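Local coordinates for protein putative aldo/keto reductase (Salmonella enterica subsp. enterica serovar Typhimurium, PDB 4R9O) that may function as an NADP-dependent oxidoreductase of the aldo/keto reductase family, built on a TIM-barrel fold, at residues G197-L202 / L254-Q259. Sequence-based numbering, arbitrary orientation.
Sequences GTLDQL and LRLPSQ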
loop_
_atom_site.group_PDB
_atom_site.type_symbol
_atom_site.label_atom_id
_atom_site.label_comp_id
_atom_site.label_asym_id
_atom_site.label_seq_id
_atom_site.Cartn_x
_atom_site.Cartn_y
_atom_site.Cartn_z
ATOM N N GLY C 197 3.935 -17.706 0.962
ATOM C CA GLY C 197 3.260 -18.991 1.087
ATOM C C GLY C 197 3.333 -19.850 -0.156
ATOM O O GLY C 197 3.049 -21.045 -0.124
ATOM N N THR C 198 3.702 -19.240 -1.270
ATOM C CA THR C 198 3.795 -19.993 -2.514
ATOM C C THR C 198 4.852 -21.080 -2.410
ATOM O O THR C 198 4.576 -22.247 -2.688
ATOM C CB THR C 198 4.117 -19.084 -3.686
ATOM O OG1 THR C 198 3.021 -18.175 -3.875
ATOM C CG2 THR C 198 4.339 -19.917 -4.960
ATOM N N LEU C 199 6.054 -20.690 -1.990
ATOM C CA LEU C 199 7.173 -21.620 -1.909
ATOM C C LEU C 199 7.085 -22.522 -0.677
ATOM O O LEU C 199 7.625 -23.637 -0.687
ATOM C CB LEU C 199 8.497 -20.855 -1.915
ATOM C CG LEU C 199 8.794 -20.108 -3.222
ATOM C CD1 LEU C 199 10.089 -19.299 -3.140
ATOM C CD2 LEU C 199 8.834 -21.077 -4.390
ATOM N N ASP C 200 6.420 -22.043 0.380
ATOM C CA ASP C 200 6.145 -22.881 1.543
ATOM C C ASP C 200 5.281 -24.075 1.158
ATOM O O ASP C 200 5.563 -25.208 1.550
ATOM C CB ASP C 200 5.440 -22.088 2.651
ATOM C CG ASP C 200 6.252 -20.904 3.138
ATOM O OD1 ASP C 200 7.498 -20.993 3.147
ATOM O OD2 ASP C 200 5.635 -19.876 3.501
ATOM N N GLN C 201 4.204 -23.808 0.413
ATOM C CA GLN C 201 3.308 -24.862 -0.036
ATOM C C GLN C 201 4.041 -25.893 -0.902
ATOM O O GLN C 201 3.824 -27.096 -0.765
ATOM C CB GLN C 201 2.128 -24.277 -0.828
ATOM C CG GLN C 201 1.229 -25.344 -1.425
ATOM C CD GLN C 201 0.211 -24.775 -2.376
ATOM O OE1 GLN C 201 0.570 -24.164 -3.382
ATOM N NE2 GLN C 201 -1.069 -24.923 -2.043
ATOM N N LEU C 202 4.896 -25.420 -1.801
ATOM C CA LEU C 202 5.601 -26.324 -2.710
ATOM C C LEU C 202 6.580 -27.209 -1.939
ATOM O O LEU C 202 6.622 -28.420 -2.154
ATOM C CB LEU C 202 6.333 -25.542 -3.812
ATOM C CG LEU C 202 5.377 -24.793 -4.750
ATOM C CD1 LEU C 202 6.152 -23.960 -5.765
ATOM C CD2 LEU C 202 4.431 -25.776 -5.466
ATOM N N LEU C 254 19.096 -21.676 -6.454
ATOM C CA LEU C 254 19.233 -23.094 -6.129
ATOM C C LEU C 254 19.277 -23.359 -4.625
ATOM O O LEU C 254 18.931 -24.449 -4.173
ATOM C CB LEU C 254 20.507 -23.675 -6.757
ATOM C CG LEU C 254 20.592 -23.812 -8.279
ATOM C CD1 LEU C 254 21.937 -24.431 -8.648
ATOM C CD2 LEU C 254 19.443 -24.652 -8.821
ATOM N N ARG C 255 19.739 -22.367 -3.866
ATOM C CA ARG C 255 19.903 -22.496 -2.417
ATOM C C ARG C 255 18.548 -22.580 -1.695
ATOM O O ARG C 255 18.466 -23.073 -0.570
ATOM C CB ARG C 255 20.734 -21.318 -1.883
ATOM C CG ARG C 255 21.023 -21.330 -0.374
ATOM C CD ARG C 255 21.715 -22.613 0.054
ATOM N NE ARG C 255 21.924 -22.672 1.503
ATOM C CZ ARG C 255 20.999 -23.068 2.374
ATOM N NH1 ARG C 255 21.286 -23.107 3.671
ATOM N NH2 ARG C 255 19.787 -23.429 1.952
ATOM N N LEU C 256 17.487 -22.111 -2.350
ATOM C CA LEU C 256 16.149 -22.137 -1.756
ATOM C C LEU C 256 15.705 -23.560 -1.435
ATOM O O LEU C 256 15.904 -24.471 -2.232
ATOM C CB LEU C 256 15.132 -21.478 -2.688
ATOM C CG LEU C 256 15.318 -19.973 -2.934
ATOM C CD1 LEU C 256 14.251 -19.441 -3.889
ATOM C CD2 LEU C 256 15.276 -19.215 -1.618
ATOM N N PRO C 257 15.082 -23.755 -0.259
ATOM C CA PRO C 257 14.669 -25.100 0.169
ATOM C C PRO C 257 13.462 -25.677 -0.600
ATOM O O PRO C 257 13.154 -26.854 -0.417
ATOM C CB PRO C 257 14.342 -24.906 1.651
ATOM C CG PRO C 257 13.980 -23.467 1.767
ATOM C CD PRO C 257 14.825 -22.735 0.774
ATOM N N SER C 258 12.800 -24.895 -1.450
ATOM C CA SER C 258 11.847 -25.485 -2.401
ATOM C C SER C 258 12.582 -26.196 -3.550
ATOM O O SER C 258 11.978 -26.947 -4.324
ATOM C CB SER C 258 10.896 -24.422 -2.962
ATOM O OG SER C 258 11.596 -23.271 -3.400
ATOM N N GLN C 259 13.889 -25.963 -3.637
ATOM C CA GLN C 259 14.754 -26.600 -4.646
ATOM C C GLN C 259 14.283 -26.357 -6.085
ATOM O O GLN C 259 13.990 -27.296 -6.811
ATOM C CB GLN C 259 14.858 -28.104 -4.373
ATOM C CG GLN C 259 15.277 -28.427 -2.938
ATOM C CD GLN C 259 15.453 -29.919 -2.696
ATOM O OE1 GLN C 259 16.396 -30.529 -3.197
ATOM N NE2 GLN C 259 14.542 -30.510 -1.927
#
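In the outer layer of the TIM barrel, the first turn of helix 198-205 packs through L199 against the turn that leads from helix 245-254 into strand 261-264. L199 reaches over with both of its methyl groups, each to a different residue of that turn. CD1 meets CD1 of L256 at 4.2 Å, methyl against methyl. CD2 lies 3.7 Å from the hydroxyl OG of S258. The split follows from the torsions of L199: CG lies opposite the carbonyl carbon (chi1 -66°), and with chi2 at 177° CD1 continues the extended chain toward L256 while CD2 branches aside to S258. S258 also approaches the helix backbone, its CB 4.1 Å from the carbonyl O of L199, and the CA atoms of these two residues are 6.1 Å apart. OG of S258 sits between its own backbone N and carbonyl carbon (chi1 48°), which turns the hydroxyl to the leucine methyl in a van der Waals contact. Residues 256-259 form a type I beta turn, closed by a hydrogen bond of 2.9 Å from N of Q259 to O of L256, and from it both L256 and S258 direct their side chains toward the helix. The helix itself starts after G197, its N-cap, whose O accepts a hydrogen bond from N of Q201. The interface is small but buried: I186, in the loop after strand 182-185, touches both L199 and L256, W288 of helix 285-296 packs on L256, and L136 of a second subunit also reaches L256. Past the turn, O of Q259 accepts a hydrogen bond from NE of R208, just ahead of strand 210-212, which pairs in parallel with strand 261-264.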